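Local coordinates for protein TRAP dicarboxylate transporter-DctP subunit (PDB 4NHB) that binds sn-glycerol-3-phosphate in its cleft as a periplasmic solute-binding protein, and probably delivers it to a TRAP-type membrane transporter, at residues M36-E41 with I216-M221. Numbering follows the deposited sequence.
Sequences MKPEGE and IVSLKM. With G3P (sn-glycerol-3-phosphate), chain P.
Ser218, in the last turn of helix 213-218, meets the ring of Pro38 through its hydroxyl: OG lies 3.2 Å from Pro38 CG, whereas Pro38 CB is farther off at 3.9 Å, so the oxygen approaches the outer corner of the pyrrolidine. The torsion that swings OG opposite the backbone N (chi1 177°) brings it to this corner and within reach of a bridging water. That water lies 2.6 Å from Ser218 OG and donates to Glu39 O, also at 2.6 Å, which links the side chain of the helix end to the backbone of residues 38-41. These four residues form a type II beta turn, evidenced by Gly40 at phi 79° and by the bond from Glu41 N to Pro38 O; Glu41 then occupies the N-cap of helix 42-57, its OE2 accepting from Glu43 N. Such a loop after the first strand, leading into the first helix, belongs to the periplasmic binding protein fold of the DctP family, and here it also carries part of the ligand pocket. From it Lys37, bent at chi2 and extended beyond, sends NZ to O4P of sn-glycerol-3-phosphate at 2.7 Å. The same ammonium forms a salt bridge with Asp215, just ahead of 216-221, so one ammonium is paired with both the phosphate and a carboxylate. Following Ser218, Leu219 supplies the apolar side of the contact, its CD1 standing 4.2 Å from Pro38 CG; the leucine also packs on Phe194, which has a cation-pi contact with Lys37. At Lys220 a Schellman motif ends the helix: phi turns positive (50°), while Lys220 N bonds to Val217 O and Met221 N reaches back to Ile216 O at 2.9 Å.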
ATOM      1  N   MET A  36       3.808  -2.102  -9.060  1.00  7.24           N
ATOM      2  CA  MET A  36       2.431  -2.111  -9.538  1.00 10.69           C
ATOM      3  C   MET A  36       1.940  -0.712  -9.795  1.00 11.55           C
ATOM      4  O   MET A  36       0.781  -0.541 -10.195  1.00 11.03           O
ATOM      5  CB  MET A  36       1.494  -2.807  -8.523  1.00  2.84           C
ATOM      6  CG  MET A  36       1.406  -2.092  -7.193  1.00  5.14           C
ATOM      7  SD  MET A  36       0.196  -2.878  -6.046  1.00 12.02           S
ATOM      8  CE  MET A  36      -1.348  -2.392  -6.824  1.00 18.33           C
ATOM      9  N   LYS A  37       2.816   0.283  -9.596  1.00  4.40           N
ATOM     10  CA  LYS A  37       2.395   1.684  -9.671  1.00  5.46           C
ATOM     11  C   LYS A  37       3.117   2.471 -10.771  1.00  8.34           C
ATOM     12  O   LYS A  37       4.214   2.113 -11.213  1.00  8.95           O
ATOM     13  CB  LYS A  37       2.524   2.409  -8.310  1.00  6.50           C
ATOM     14  CG  LYS A  37       1.726   1.823  -7.155  1.00  6.96           C
ATOM     15  CD  LYS A  37       0.196   1.831  -7.426  1.00  5.89           C
ATOM     16  CE  LYS A  37      -0.574   1.180  -6.270  1.00  5.89           C
ATOM     17  NZ  LYS A  37      -2.058   1.398  -6.375  1.00  7.64           N
ATOM     18  N   PRO A  38       2.478   3.532 -11.269  1.00  9.89           N
ATOM     19  CA  PRO A  38       3.144   4.362 -12.270  1.00  6.54           C
ATOM     20  C   PRO A  38       4.288   5.240 -11.686  1.00  7.13           C
ATOM     21  O   PRO A  38       4.468   5.394 -10.470  1.00 10.31           O
ATOM     22  CB  PRO A  38       2.010   5.207 -12.830  1.00 14.22           C
ATOM     23  CG  PRO A  38       1.073   5.283 -11.738  1.00 15.27           C
ATOM     24  CD  PRO A  38       1.113   3.993 -10.993  1.00  9.67           C
ATOM     25  N   GLU A  39       5.076   5.795 -12.591  1.00 16.68           N
ATOM     26  CA  GLU A  39       6.102   6.768 -12.234  1.00 18.83           C
ATOM     27  C   GLU A  39       5.437   7.935 -11.530  1.00 17.54           C
ATOM     28  O   GLU A  39       4.287   8.237 -11.803  1.00 15.50           O
ATOM     29  CB  GLU A  39       6.817   7.246 -13.488  1.00 14.10           C
ATOM     30  CG  GLU A  39       7.640   6.175 -14.147  1.00 19.86           C
ATOM     31  CD  GLU A  39       8.911   5.872 -13.374  1.00 21.19           C
ATOM     32  OE1 GLU A  39       9.332   6.732 -12.577  1.00 24.18           O
ATOM     33  OE2 GLU A  39       9.469   4.773 -13.542  1.00 19.52           O
ATOM     34  N   GLY A  40       6.166   8.529 -10.582  1.00 14.41           N
ATOM     35  CA  GLY A  40       5.733   9.667  -9.792  1.00 13.34           C
ATOM     36  C   GLY A  40       4.807   9.290  -8.654  1.00 19.06           C
ATOM     37  O   GLY A  40       4.309  10.151  -7.969  1.00 18.43           O
ATOM     38  N   GLU A  41       4.553   8.000  -8.473  1.00 11.01           N
ATOM     39  CA  GLU A  41       3.686   7.533  -7.382  1.00 12.81           C
ATOM     40  C   GLU A  41       4.618   7.045  -6.267  1.00 16.83           C
ATOM     41  O   GLU A  41       5.705   6.523  -6.544  1.00 15.07           O
ATOM     42  CB  GLU A  41       2.757   6.435  -7.905  1.00 10.78           C
ATOM     43  CG  GLU A  41       1.435   6.239  -7.134  1.00 12.17           C
ATOM     44  CD  GLU A  41       1.522   5.156  -6.067  1.00 11.66           C
ATOM     45  OE1 GLU A  41       0.459   4.717  -5.550  1.00  7.08           O
ATOM     46  OE2 GLU A  41       2.657   4.804  -5.677  1.00  8.98           O
ATOM     47  N   ILE A 216      -5.295   8.728  -7.334  1.00 13.17           N
ATOM     48  CA  ILE A 216      -6.370   9.478  -7.957  1.00  8.77           C
ATOM     49  C   ILE A 216      -5.822  10.525  -8.914  1.00 15.65           C
ATOM     50  O   ILE A 216      -6.349  10.678 -10.008  1.00 10.59           O
ATOM     51  CB  ILE A 216      -7.250  10.155  -6.906  1.00  8.62           C
ATOM     52  CG1 ILE A 216      -8.064   9.110  -6.169  1.00  8.70           C
ATOM     53  CG2 ILE A 216      -8.125  11.209  -7.545  1.00 11.34           C
ATOM     54  CD1 ILE A 216      -8.621   9.611  -4.847  1.00 10.92           C
ATOM     55  N   VAL A 217      -4.755  11.234  -8.525  1.00  8.60           N
ATOM     56  CA  VAL A 217      -4.179  12.238  -9.404  1.00  8.63           C
ATOM     57  C   VAL A 217      -3.352  11.610 -10.522  1.00 14.24           C
ATOM     58  O   VAL A 217      -3.431  12.021 -11.672  1.00 16.13           O
ATOM     59  CB  VAL A 217      -3.318  13.243  -8.609  1.00 15.98           C
ATOM     60  CG1 VAL A 217      -2.327  13.981  -9.533  1.00 22.62           C
ATOM     61  CG2 VAL A 217      -4.242  14.198  -7.873  1.00 20.81           C
ATOM     62  N   SER A 218      -2.568  10.602 -10.172  1.00 14.38           N
ATOM     63  CA  SER A 218      -1.738   9.930 -11.138  1.00 16.36           C
ATOM     64  C   SER A 218      -2.538   9.371 -12.297  1.00 16.96           C
ATOM     65  O   SER A 218      -2.107   9.503 -13.452  1.00 10.13           O
ATOM     66  CB  SER A 218      -0.911   8.827 -10.480  1.00 17.64           C
ATOM     67  OG  SER A 218      -0.187   8.173 -11.474  1.00 19.98           O
ATOM     68  N   LEU A 219      -3.691   8.765 -12.016  1.00 11.01           N
ATOM     69  CA  LEU A 219      -4.518   8.215 -13.089  1.00 11.71           C
ATOM     70  C   LEU A 219      -5.533   9.214 -13.633  1.00 15.08           C
ATOM     71  O   LEU A 219      -6.352   8.888 -14.499  1.00 13.86           O
ATOM     72  CB  LEU A 219      -5.230   6.943 -12.617  1.00  9.64           C
ATOM     73  CG  LEU A 219      -4.429   5.618 -12.683  1.00 12.93           C
ATOM     74  CD1 LEU A 219      -3.129   5.679 -11.846  1.00 12.33           C
ATOM     75  CD2 LEU A 219      -5.318   4.476 -12.208  1.00 22.33           C
ATOM     76  N   LYS A 220      -5.453  10.436 -13.128  1.00 15.89           N
ATOM     77  CA  LYS A 220      -6.364  11.509 -13.500  1.00 19.77           C
ATOM     78  C   LYS A 220      -7.821  11.047 -13.399  1.00 28.44           C
ATOM     79  O   LYS A 220      -8.638  11.278 -14.289  1.00 25.99           O
ATOM     80  CB  LYS A 220      -6.032  12.032 -14.898  1.00 22.72           C
ATOM     81  CG  LYS A 220      -4.611  12.604 -15.005  1.00 27.59           C
ATOM     82  CD  LYS A 220      -4.338  13.204 -16.374  1.00 33.58           C
ATOM     83  CE  LYS A 220      -2.883  13.631 -16.513  1.00 44.87           C
ATOM     84  NZ  LYS A 220      -1.925  12.488 -16.387  1.00 51.36           N
ATOM     85  N   MET A 221      -8.133  10.413 -12.284  1.00 21.32           N
ATOM     86  CA  MET A 221      -9.456   9.847 -12.053  1.00 21.28           C
ATOM     87  C   MET A 221     -10.528  10.935 -12.025  1.00 24.59           C
ATOM     88  O   MET A 221     -11.683  10.693 -12.413  1.00 22.25           O
ATOM     89  CB  MET A 221      -9.465   9.078 -10.747  1.00 18.20           C
ATOM     90  CG  MET A 221      -8.498   7.839 -10.695  1.00 20.34           C
ATOM     91  SD  MET A 221      -8.950   6.823  -9.262  1.00 14.57           S
ATOM     92  CE  MET A 221      -7.598   5.606  -9.112  1.00 13.97           C
TER
HETATM   93  O1  G3P P 414      -1.811  -2.478  -0.163  1.00  8.17           O
HETATM   94  C1  G3P P 414      -2.926  -2.867  -0.911  1.00  5.69           C
HETATM   95  C2  G3P P 414      -3.261  -1.791  -1.951  1.00  9.61           C
HETATM   96  O2  G3P P 414      -2.153  -1.600  -2.788  1.00  7.84           O
HETATM   97  C3  G3P P 414      -4.473  -2.244  -2.781  1.00  5.07           C
HETATM   98  O1P G3P P 414      -5.133  -1.121  -3.270  1.00  6.91           O
HETATM   99  O4P G3P P 414      -3.399  -0.284  -4.760  1.00  8.98           O
HETATM  100  O2P G3P P 414      -5.122  -1.921  -5.670  1.00  4.76           O
HETATM  101  O3P G3P P 414      -5.783   0.434  -5.183  1.00  7.17           O
HETATM  102  P   G3P P 414      -4.839  -0.708  -4.818  1.00  5.82           P
HETATM  103  O   HOH W   1       2.160   8.921 -10.533  1.00 34.38           O